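Local structure of EAL/GGDEF domain protein (Methylococcus capsulatus, 3ICL) at residues Gly6-Asn9 with Arg10-Cys14; Lys42-Asn45 with Asp46-His50; Glu62-Arg65 with Thr66-Asp70; Ala96-Ala99 with Gln100-Asp104. The protein is of unknown function but belongs to the GGDEF family of bacterial alpha/beta domains found in signalling proteins. The protein carries 1 engineered substitution. All coordinates share one frame; numbering follows the deposited sequence.

Contact 1 of 4, residues Gly6-Asn9 with Arg10-Cys14; sequences GLPN and RQLFC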
loop_
_atom_site.group_PDB
_atom_site.type_symbol
_atom_site.label_atom_id
_atom_site.label_comp_id
_atom_site.label_asym_id
_atom_site.label_seq_id
_atom_site.Cartn_x
_atom_site.Cartn_y
_atom_site.Cartn_z
ATOM N N GLY A 6 5.331 1.063 13.301
ATOM C CA GLY A 6 4.265 1.126 14.281
ATOM C C GLY A 6 2.987 0.547 13.698
ATOM O O GLY A 6 1.923 0.626 14.311
ATOM N N LEU A 7 3.094 -0.032 12.503
ATOM C CA LEU A 7 1.950 -0.642 11.822
ATOM C C LEU A 7 1.680 -2.040 12.363
ATOM O O LEU A 7 2.531 -2.627 13.021
ATOM C CB LEU A 7 2.215 -0.756 10.315
ATOM C CG LEU A 7 2.317 0.518 9.473
ATOM C CD1 LEU A 7 2.628 0.146 8.027
ATOM C CD2 LEU A 7 1.017 1.300 9.563
ATOM N N PRO A 8 0.488 -2.592 12.085
ATOM C CA PRO A 8 0.117 -3.936 12.542
ATOM C C PRO A 8 1.045 -4.991 11.934
ATOM O O PRO A 8 1.614 -4.784 10.856
ATOM C CB PRO A 8 -1.314 -4.084 12.036
ATOM C CG PRO A 8 -1.832 -2.680 12.079
ATOM C CD PRO A 8 -0.679 -1.893 11.516
ATOM N N ASN A 9 1.198 -6.117 12.628
ATOM C CA ASN A 9 2.043 -7.209 12.146
ATOM C C ASN A 9 1.430 -7.833 10.902
ATOM O O ASN A 9 0.269 -7.587 10.572
ATOM C CB ASN A 9 2.186 -8.317 13.200
ATOM C CG ASN A 9 2.870 -7.845 14.465
ATOM O OD1 ASN A 9 3.879 -7.142 14.416
ATOM N ND2 ASN A 9 2.332 -8.250 15.612
ATOM N N ARG A 10 2.228 -8.653 10.228
ATOM C CA ARG A 10 1.805 -9.358 9.029
ATOM C C ARG A 10 0.661 -10.308 9.404
ATOM O O ARG A 10 -0.271 -10.512 8.633
ATOM C CB ARG A 10 3.002 -10.136 8.462
ATOM C CG ARG A 10 2.722 -11.019 7.257
ATOM C CD ARG A 10 1.982 -10.274 6.161
ATOM N NE ARG A 10 2.537 -8.948 5.906
ATOM C CZ ARG A 10 1.932 -8.035 5.154
ATOM N NH1 ARG A 10 0.766 -8.309 4.584
ATOM N NH2 ARG A 10 2.476 -6.840 4.990
ATOM N N GLN A 11 0.738 -10.871 10.605
ATOM C CA GLN A 11 -0.282 -11.801 11.092
ATOM C C GLN A 11 -1.615 -11.098 11.308
ATOM O O GLN A 11 -2.671 -11.622 10.943
ATOM C CB GLN A 11 0.168 -12.435 12.411
ATOM C CG GLN A 11 -0.844 -13.391 13.029
ATOM C CD GLN A 11 -1.078 -14.621 12.181
ATOM O OE1 GLN A 11 -0.153 -15.389 11.909
ATOM N NE2 GLN A 11 -2.320 -14.818 11.758
ATOM N N LEU A 12 -1.568 -9.920 11.921
ATOM C CA LEU A 12 -2.781 -9.163 12.181
ATOM C C LEU A 12 -3.391 -8.701 10.861
ATOM O O LEU A 12 -4.609 -8.741 10.682
ATOM C CB LEU A 12 -2.483 -7.953 13.073
ATOM C CG LEU A 12 -3.696 -7.093 13.441
ATOM C CD1 LEU A 12 -4.796 -7.963 14.048
ATOM C CD2 LEU A 12 -3.265 -6.006 14.413
ATOM N N PHE A 13 -2.550 -8.262 9.932
ATOM C CA PHE A 13 -3.059 -7.828 8.636
ATOM C C PHE A 13 -3.788 -9.012 8.006
ATOM O O PHE A 13 -4.892 -8.884 7.482
ATOM C CB PHE A 13 -1.918 -7.376 7.722
ATOM C CG PHE A 13 -2.372 -7.002 6.334
ATOM C CD1 PHE A 13 -2.552 -7.980 5.358
ATOM C CD2 PHE A 13 -2.665 -5.678 6.022
ATOM C CE1 PHE A 13 -3.024 -7.644 4.088
ATOM C CE2 PHE A 13 -3.137 -5.329 4.755
ATOM C CZ PHE A 13 -3.317 -6.317 3.785
ATOM N N CYS A 14 -3.144 -10.171 8.077
ATOM C CA CYS A 14 -3.691 -11.408 7.544
ATOM C C CYS A 14 -5.067 -11.690 8.148
ATOM O O CYS A 14 -6.010 -12.036 7.436
ATOM C CB CYS A 14 -2.730 -12.556 7.859
ATOM S SG CYS A 14 -3.385 -14.214 7.584
#

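Contact 2 of 4, residues Lys42-Asn45 with Asp46-His50; sequences KSIN and DSLGH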
loop_
_atom_site.group_PDB
_atom_site.type_symbol
_atom_site.label_atom_id
_atom_site.label_comp_id
_atom_site.label_asym_id
_atom_site.label_seq_id
_atom_site.Cartn_x
_atom_site.Cartn_y
_atom_site.Cartn_z
ATOM N N LYS A 42 15.618 1.822 -1.784
ATOM C CA LYS A 42 16.953 1.245 -1.650
ATOM C C LYS A 42 18.069 2.267 -1.844
ATOM O O LYS A 42 19.008 2.331 -1.050
ATOM C CB LYS A 42 17.146 0.097 -2.640
ATOM C CG LYS A 42 18.581 -0.414 -2.683
ATOM C CD LYS A 42 18.776 -1.486 -3.739
ATOM C CE LYS A 42 20.255 -1.698 -4.016
ATOM N NZ LYS A 42 21.015 -2.002 -2.774
ATOM N N SER A 43 17.975 3.058 -2.905
ATOM C CA SER A 43 18.995 4.065 -3.170
ATOM C C SER A 43 19.035 5.061 -2.015
ATOM O O SER A 43 20.111 5.485 -1.591
ATOM C CB SER A 43 18.705 4.782 -4.486
ATOM O OG SER A 43 17.419 5.358 -4.473
ATOM N N ILE A 44 17.861 5.423 -1.502
ATOM C CA ILE A 44 17.770 6.356 -0.378
ATOM C C ILE A 44 18.400 5.720 0.854
ATOM O O ILE A 44 19.303 6.283 1.473
ATOM C CB ILE A 44 16.303 6.691 -0.020
ATOM C CG1 ILE A 44 15.583 7.282 -1.233
ATOM C CG2 ILE A 44 16.266 7.652 1.174
ATOM C CD1 ILE A 44 16.186 8.555 -1.745
ATOM N N ASN A 45 17.915 4.535 1.204
ATOM C CA ASN A 45 18.420 3.824 2.367
ATOM C C ASN A 45 19.925 3.602 2.283
ATOM O O ASN A 45 20.621 3.686 3.294
ATOM C CB ASN A 45 17.701 2.482 2.521
ATOM C CG ASN A 45 17.873 1.887 3.907
ATOM O OD1 ASN A 45 17.506 2.502 4.908
ATOM N ND2 ASN A 45 18.430 0.684 3.971
ATOM N N ASP A 46 20.431 3.326 1.086
ATOM C CA ASP A 46 21.869 3.107 0.913
ATOM C C ASP A 46 22.642 4.402 1.101
ATOM O O ASP A 46 23.610 4.455 1.856
ATOM C CB ASP A 46 22.185 2.553 -0.478
ATOM C CG ASP A 46 21.672 1.143 -0.680
ATOM O OD1 ASP A 46 21.759 0.334 0.265
ATOM O OD2 ASP A 46 21.196 0.842 -1.791
ATOM N N SER A 47 22.207 5.444 0.403
ATOM C CA SER A 47 22.853 6.748 0.470
ATOM C C SER A 47 22.804 7.408 1.846
ATOM O O SER A 47 23.830 7.848 2.368
ATOM C CB SER A 47 22.217 7.704 -0.550
ATOM O OG SER A 47 22.439 7.273 -1.878
ATOM N N LEU A 48 21.610 7.467 2.429
ATOM C CA LEU A 48 21.412 8.128 3.717
ATOM C C LEU A 48 21.596 7.292 4.983
ATOM O O LEU A 48 21.711 7.843 6.074
ATOM C CB LEU A 48 20.026 8.779 3.740
ATOM C CG LEU A 48 19.678 9.647 2.522
ATOM C CD1 LEU A 48 18.338 10.336 2.756
ATOM C CD2 LEU A 48 20.768 10.682 2.283
ATOM N N GLY A 49 21.632 5.973 4.852
ATOM C CA GLY A 49 21.792 5.148 6.033
ATOM C C GLY A 49 20.446 4.685 6.554
ATOM O O GLY A 49 19.417 5.307 6.274
ATOM N N HIS A 50 20.457 3.602 7.325
ATOM C CA HIS A 50 19.233 3.017 7.864
ATOM C C HIS A 50 18.493 3.861 8.903
ATOM O O HIS A 50 17.295 3.671 9.121
ATOM C CB HIS A 50 19.531 1.625 8.434
ATOM C CG HIS A 50 20.120 0.677 7.433
ATOM N ND1 HIS A 50 20.232 -0.678 7.666
ATOM C CD2 HIS A 50 20.646 0.889 6.204
ATOM C CE1 HIS A 50 20.799 -1.258 6.623
ATOM N NE2 HIS A 50 21.061 -0.328 5.723
HETATM O O HOH W 1 18.966 -0.502 1.141
#

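Contact 3 of 4, residues Glu62-Arg65 with Thr66-Asp70; sequences ERIR and TAVRD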
loop_
_atom_site.group_PDB
_atom_site.type_symbol
_atom_site.label_atom_id
_atom_site.label_comp_id
_atom_site.label_asym_id
_atom_site.label_seq_id
_atom_site.Cartn_x
_atom_site.Cartn_y
_atom_site.Cartn_z
ATOM N N GLU A 62 2.560 6.395 8.011
ATOM C CA GLU A 62 1.579 7.285 8.616
ATOM C C GLU A 62 0.812 8.071 7.566
ATOM O O GLU A 62 -0.397 8.262 7.696
ATOM C CB GLU A 62 2.269 8.234 9.603
ATOM C CG GLU A 62 3.001 7.488 10.708
ATOM C CD GLU A 62 3.873 8.392 11.561
ATOM O OE1 GLU A 62 4.396 9.393 11.028
ATOM O OE2 GLU A 62 4.052 8.085 12.759
ATOM N N ARG A 63 1.502 8.525 6.522
ATOM C CA ARG A 63 0.827 9.274 5.470
ATOM C C ARG A 63 -0.146 8.364 4.735
ATOM O O ARG A 63 -1.185 8.811 4.260
ATOM C CB ARG A 63 1.832 9.865 4.479
ATOM C CG ARG A 63 2.668 10.992 5.065
ATOM C CD ARG A 63 3.428 11.743 3.992
ATOM N NE ARG A 63 4.347 12.710 4.578
ATOM C CZ ARG A 63 5.182 13.467 3.875
ATOM N NH1 ARG A 63 5.209 13.375 2.554
ATOM N NH2 ARG A 63 6.006 14.299 4.492
ATOM N N ILE A 64 0.193 7.083 4.638
ATOM C CA ILE A 64 -0.692 6.142 3.975
ATOM C C ILE A 64 -1.968 6.015 4.800
ATOM O O ILE A 64 -3.073 6.036 4.260
ATOM C CB ILE A 64 -0.033 4.761 3.823
ATOM C CG1 ILE A 64 1.125 4.852 2.826
ATOM C CG2 ILE A 64 -1.064 3.746 3.357
ATOM C CD1 ILE A 64 1.903 3.553 2.637
ATOM N N ARG A 65 -1.814 5.902 6.116
ATOM C CA ARG A 65 -2.979 5.781 6.987
ATOM C C ARG A 65 -3.889 7.010 6.909
ATOM O O ARG A 65 -5.107 6.896 7.041
ATOM C CB ARG A 65 -2.535 5.540 8.434
ATOM C CG ARG A 65 -1.771 4.241 8.628
ATOM C CD ARG A 65 -1.622 3.860 10.097
ATOM N NE ARG A 65 -0.799 4.809 10.841
ATOM C CZ ARG A 65 -0.337 4.593 12.068
ATOM N NH1 ARG A 65 -0.611 3.456 12.696
ATOM N NH2 ARG A 65 0.399 5.517 12.672
ATOM N N THR A 66 -3.310 8.187 6.686
ATOM C CA THR A 66 -4.125 9.403 6.603
ATOM C C THR A 66 -4.915 9.426 5.305
ATOM O O THR A 66 -5.918 10.134 5.193
ATOM C CB THR A 66 -3.275 10.696 6.624
ATOM O OG1 THR A 66 -2.568 10.823 5.383
ATOM C CG2 THR A 66 -2.286 10.672 7.765
ATOM N N ALA A 67 -4.465 8.646 4.326
ATOM C CA ALA A 67 -5.121 8.616 3.023
ATOM C C ALA A 67 -6.137 7.502 2.843
ATOM O O ALA A 67 -6.878 7.499 1.867
ATOM C CB ALA A 67 -4.069 8.557 1.914
ATOM N N VAL A 68 -6.176 6.547 3.766
ATOM C CA VAL A 68 -7.154 5.465 3.672
ATOM C C VAL A 68 -8.337 5.817 4.571
ATOM O O VAL A 68 -8.422 6.943 5.053
ATOM C CB VAL A 68 -6.545 4.095 4.092
ATOM C CG1 VAL A 68 -5.438 3.713 3.116
ATOM C CG2 VAL A 68 -5.992 4.156 5.515
ATOM N N ARG A 69 -9.262 4.881 4.783
ATOM C CA ARG A 69 -10.413 5.164 5.637
ATOM C C ARG A 69 -10.272 4.504 7.004
ATOM O O ARG A 69 -9.592 3.489 7.150
ATOM C CB ARG A 69 -11.725 4.681 4.994
ATOM C CG ARG A 69 -12.096 5.341 3.659
ATOM C CD ARG A 69 -11.372 4.673 2.500
ATOM N NE ARG A 69 -11.482 3.221 2.589
ATOM C CZ ARG A 69 -12.604 2.539 2.386
ATOM N NH1 ARG A 69 -13.721 3.177 2.067
ATOM N NH2 ARG A 69 -12.612 1.221 2.529
ATOM N N ASP A 70 -10.914 5.086 8.010
ATOM C CA ASP A 70 -10.863 4.510 9.345
ATOM C C ASP A 70 -11.444 3.110 9.172
ATOM O O ASP A 70 -12.482 2.941 8.535
ATOM C CB ASP A 70 -11.717 5.332 10.312
ATOM C CG ASP A 70 -11.585 4.863 11.749
ATOM O OD1 ASP A 70 -10.456 4.889 12.283
ATOM O OD2 ASP A 70 -12.610 4.467 12.341
#

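Contact 4 of 4, residues Ala96-Ala99 with Gln100-Asp104; sequences ALVA and QKILD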
loop_
_atom_site.group_PDB
_atom_site.type_symbol
_atom_site.label_atom_id
_atom_site.label_comp_id
_atom_site.label_asym_id
_atom_site.label_seq_id
_atom_site.Cartn_x
_atom_site.Cartn_y
_atom_site.Cartn_z
ATOM N N ALA A 96 -9.545 3.058 -6.464
ATOM C CA ALA A 96 -8.805 4.026 -7.269
ATOM C C ALA A 96 -8.683 5.391 -6.594
ATOM O O ALA A 96 -7.631 6.033 -6.661
ATOM C CB ALA A 96 -9.455 4.176 -8.644
ATOM N N LEU A 97 -9.754 5.840 -5.946
ATOM C CA LEU A 97 -9.721 7.135 -5.276
ATOM C C LEU A 97 -8.818 7.091 -4.047
ATOM O O LEU A 97 -8.279 8.113 -3.636
ATOM C CB LEU A 97 -11.136 7.577 -4.876
ATOM C CG LEU A 97 -12.098 7.819 -6.044
ATOM C CD1 LEU A 97 -13.425 8.363 -5.521
ATOM C CD2 LEU A 97 -11.470 8.808 -7.028
ATOM N N VAL A 98 -8.648 5.907 -3.463
ATOM C CA VAL A 98 -7.784 5.770 -2.294
ATOM C C VAL A 98 -6.336 5.785 -2.779
ATOM O O VAL A 98 -5.486 6.430 -2.183
ATOM C CB VAL A 98 -8.077 4.461 -1.513
ATOM C CG1 VAL A 98 -7.070 4.286 -0.392
ATOM C CG2 VAL A 98 -9.476 4.508 -0.932
ATOM N N ALA A 99 -6.064 5.091 -3.879
ATOM C CA ALA A 99 -4.731 5.062 -4.450
ATOM C C ALA A 99 -4.297 6.485 -4.844
ATOM O O ALA A 99 -3.128 6.853 -4.703
ATOM C CB ALA A 99 -4.716 4.153 -5.679
ATOM N N GLN A 100 -5.238 7.279 -5.349
ATOM C CA GLN A 100 -4.927 8.647 -5.749
ATOM C C GLN A 100 -4.616 9.528 -4.538
ATOM O O GLN A 100 -3.733 10.386 -4.594
ATOM C CB GLN A 100 -6.088 9.232 -6.556
ATOM C CG GLN A 100 -6.126 8.698 -7.982
ATOM C CD GLN A 100 -7.428 8.987 -8.693
ATOM O OE1 GLN A 100 -8.201 9.855 -8.282
ATOM N NE2 GLN A 100 -7.674 8.269 -9.777
ATOM N N LYS A 101 -5.328 9.298 -3.441
ATOM C CA LYS A 101 -5.115 10.076 -2.223
ATOM C C LYS A 101 -3.764 9.710 -1.599
ATOM O O LYS A 101 -3.090 10.557 -0.998
ATOM C CB LYS A 101 -6.253 9.819 -1.230
ATOM C CG LYS A 101 -6.234 10.723 -0.010
ATOM C CD LYS A 101 -7.509 10.580 0.808
ATOM C CE LYS A 101 -7.559 11.601 1.934
ATOM N NZ LYS A 101 -8.845 11.539 2.681
ATOM N N ILE A 102 -3.376 8.501 -1.697
ATOM C CA ILE A 102 -2.076 8.071 -1.195
ATOM C C ILE A 102 -0.998 8.732 -2.039
ATOM O O ILE A 102 -0.035 9.289 -1.509
ATOM C CB ILE A 102 -1.889 6.534 -1.278
ATOM C CG1 ILE A 102 -2.860 5.809 -0.337
ATOM C CG2 ILE A 102 -0.472 6.165 -0.832
ATOM C CD1 ILE A 102 -2.946 4.334 -0.520
ATOM N N LEU A 103 -1.110 8.626 -3.342
ATOM C CA LEU A 103 -0.108 9.229 -4.209
ATOM C C LEU A 103 0.002 10.737 -3.942
ATOM O O LEU A 103 1.092 11.304 -4.002
ATOM C CB LEU A 103 -0.437 8.943 -5.688
ATOM C CG LEU A 103 -0.294 7.475 -6.143
ATOM C CD1 LEU A 103 -0.854 7.293 -7.546
ATOM C CD2 LEU A 103 1.156 7.062 -6.120
ATOM N N ASP A 104 -1.120 11.386 -3.637
ATOM C CA ASP A 104 -1.086 12.820 -3.351
ATOM C C ASP A 104 -0.324 13.091 -2.062
ATOM O O ASP A 104 0.447 14.045 -1.979
ATOM C CB ASP A 104 -2.502 13.400 -3.235
ATOM C CG ASP A 104 -3.224 13.433 -4.568
ATOM O OD1 ASP A 104 -2.547 13.283 -5.609
ATOM O OD2 ASP A 104 -4.459 13.616 -4.577
#

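Contact 1 of 4, residues Gly6-Asn9 with Arg10-Cys14
N9 O receives the backbone N of F13 at 3.0 Å, with an N-H...O angle of 163°, and this bond ties the N-cap residue to the first turn of helix 10-23. The link to the turn described here is thus made by the backbone carbonyl. CB of F13 lies 3.6 Å from N9 O. P8 and L12 make the apolar contact: P8 CB, on the proline ring, meets L12 CD2 at 3.6 Å. L12 CG sits a little farther back, 4.1 Å from P8 CB. L12 can reach back over the proline because its CG stands opposite its own backbone N (chi1 -179°), which swings the isobutyl group toward the start of the helix. The sequence GLPNR is the familiar stretch of GGDEF domains where the N-terminal loop turns into a helix. R10 bends its chain twice and gives its guanidinium to R76 O and T83 OG1. The F13 side chain touches A75, T83 and L85, while L7 reaches V74 and F82 as well as A61 and R65, so that loop and helix start rest on strands 73-77 and 81-86 beside helix 50-67.

Contact 2 of 4, residues Lys42-Asn45 with Asp46-His50
The short helix 41-48 and the break that leads it into helix 50-67 bring together K42 with D46, S43 with S47, I44 with L48 and N45 with H50. The extended chain of K42 bends only at its last torsion, turning NZ back to D46 OD2 in a 3.0 Å salt bridge on the syn side of the carboxylate. D46 OD2 is also modelled just 2.7 Å from K42 O, another acceptor, which makes the fine geometry of the bridge doubtful too. One residue on, S43 O is gripped twice by S47, by OG at 2.9 Å and by the backbone N at 2.9 Å, the two donors arriving from opposite faces of the carbonyl plane. I44 and L48 run side by side in the same direction, CG2 of the isoleucine 3.7 Å from CD1 of the leucine.

N45, a turn before the break, reaches across it with its carbonyl and its side chain. Its CG lies opposite its backbone N (chi1 -163°), sending the amide toward H50, where N45 ND2 stands 3.2 Å from H50 CD2 and the amide and imidazole planes differ by 25°. A water accepts from N45 ND2 and donates to D46 OD1, linking the two polar ends. N45 O takes the backbone N of G49, which has a positive phi of 95° and is both the first residue to leave this helix and the N-cap of the next. This helix-glycine-helix junction, within the sequence KSINDSLGH, is the form in which GGDEF domains carry their FKxxNDxxGH motif.

Contact 3 of 4, residues Glu62-Arg65 with Thr66-Asp70
The last turn of helix 50-67 tightens and frays: A67 N bonds to I64 O, only three residues back, at 3.0 Å, whereas its bond to R63 O is weak, as are those of V68 N to I64 O and R65 O. T66 N still reaches E62 O at 3.1 Å in the regular helical pattern. The shortest polar bond of the turn comes from the T66 side chain. Its OG1 takes the crowded position between backbone N and carbonyl carbon (chi1 71°) and from there donates to R63 O at 2.7 Å, tilted 28° from the carbonyl plane. The same torsion carries the methyl CG2 to the neighbouring carbonyl, 3.1 Å from E62 O. V68 sets its two methyls against the last carbonyls of the helix, CG2 lying 3.3 Å from R65 O and CG1 3.5 Å from I64 O; the I64 and V68 side chains themselves meet only loosely, CG2 to CG1 at 4.4 Å. R63 sends its guanidinium to Q108 O and P109 O, with a cation-pi contact to F110. I64 and V68 pack on strand 81-86, and A67 and V68 on helix 96-106. With both backbone N-H groups that reach R63 O bonding it weakly, the threonine hydroxyl is the main donor to R63 O among these groups, so it is chiefly a side chain that satisfies that carbonyl where the helical bonds weaken.

Contact 4 of 4, residues Ala96-Ala99 with Gln100-Asp104
Q100 folds its side chain back along the preceding turn, over the carbonyl of A96. CB lies 3.6 Å from A96 O; CG, set beside its own backbone N by a chi1 of -76°, comes closer, 3.3 Å from A96 O; and CD stays 3.6 Å from that same oxygen. Beyond it the extended chain splits: OE1 touches the CD2 methyl of L97 at 3.7 Å, while NE2 donates to Y157 OH. The L97 and Q100 side chains cross at a slant, and the NE2 end of the amide ties the helix to strand 156-159, at the edge of the five-stranded sheet. Helix 96-106 lies on that central sheet, the core of the GGDEF alpha/beta fold: A99 and I102 press on strand 32-38, and L103 on strand 121-127. Within the helix, I102 packs against V98, its CG1 3.3 Å from V98 O and its CD1 4.1 Å from V98 CG1. L103 bends likewise over the turn before it, CG sitting 3.2 Å from A99 O, the carbonyl that also accepts the L103 backbone N. K101 has its CB near L97 O, and its extended chain runs on past A67 at the end of helix 50-67.

How the contacts relate
From the N terminus, contact 1 starts helix 10-23, contact 2 ends helix 41-48 at its junction with helix 50-67, contact 3 ends helix 50-67, and contact 4 covers the first turns of helix 96-106. Each closes only a turn or so of chain; they come in series and none nests or crosses another. In space, contact 3 is the hub. L7 of contact 1 packs on R65 of contact 3, whose A67, V68 and R69 in turn meet K101, I102 and V98 of contact 4. That row spans the domain, contacts 1 and 4 lying on opposite sides of its centre. Contact 2 stands apart, its nearest atoms about 13 Å from contact 3, joined to it along the chain by helix 50-67.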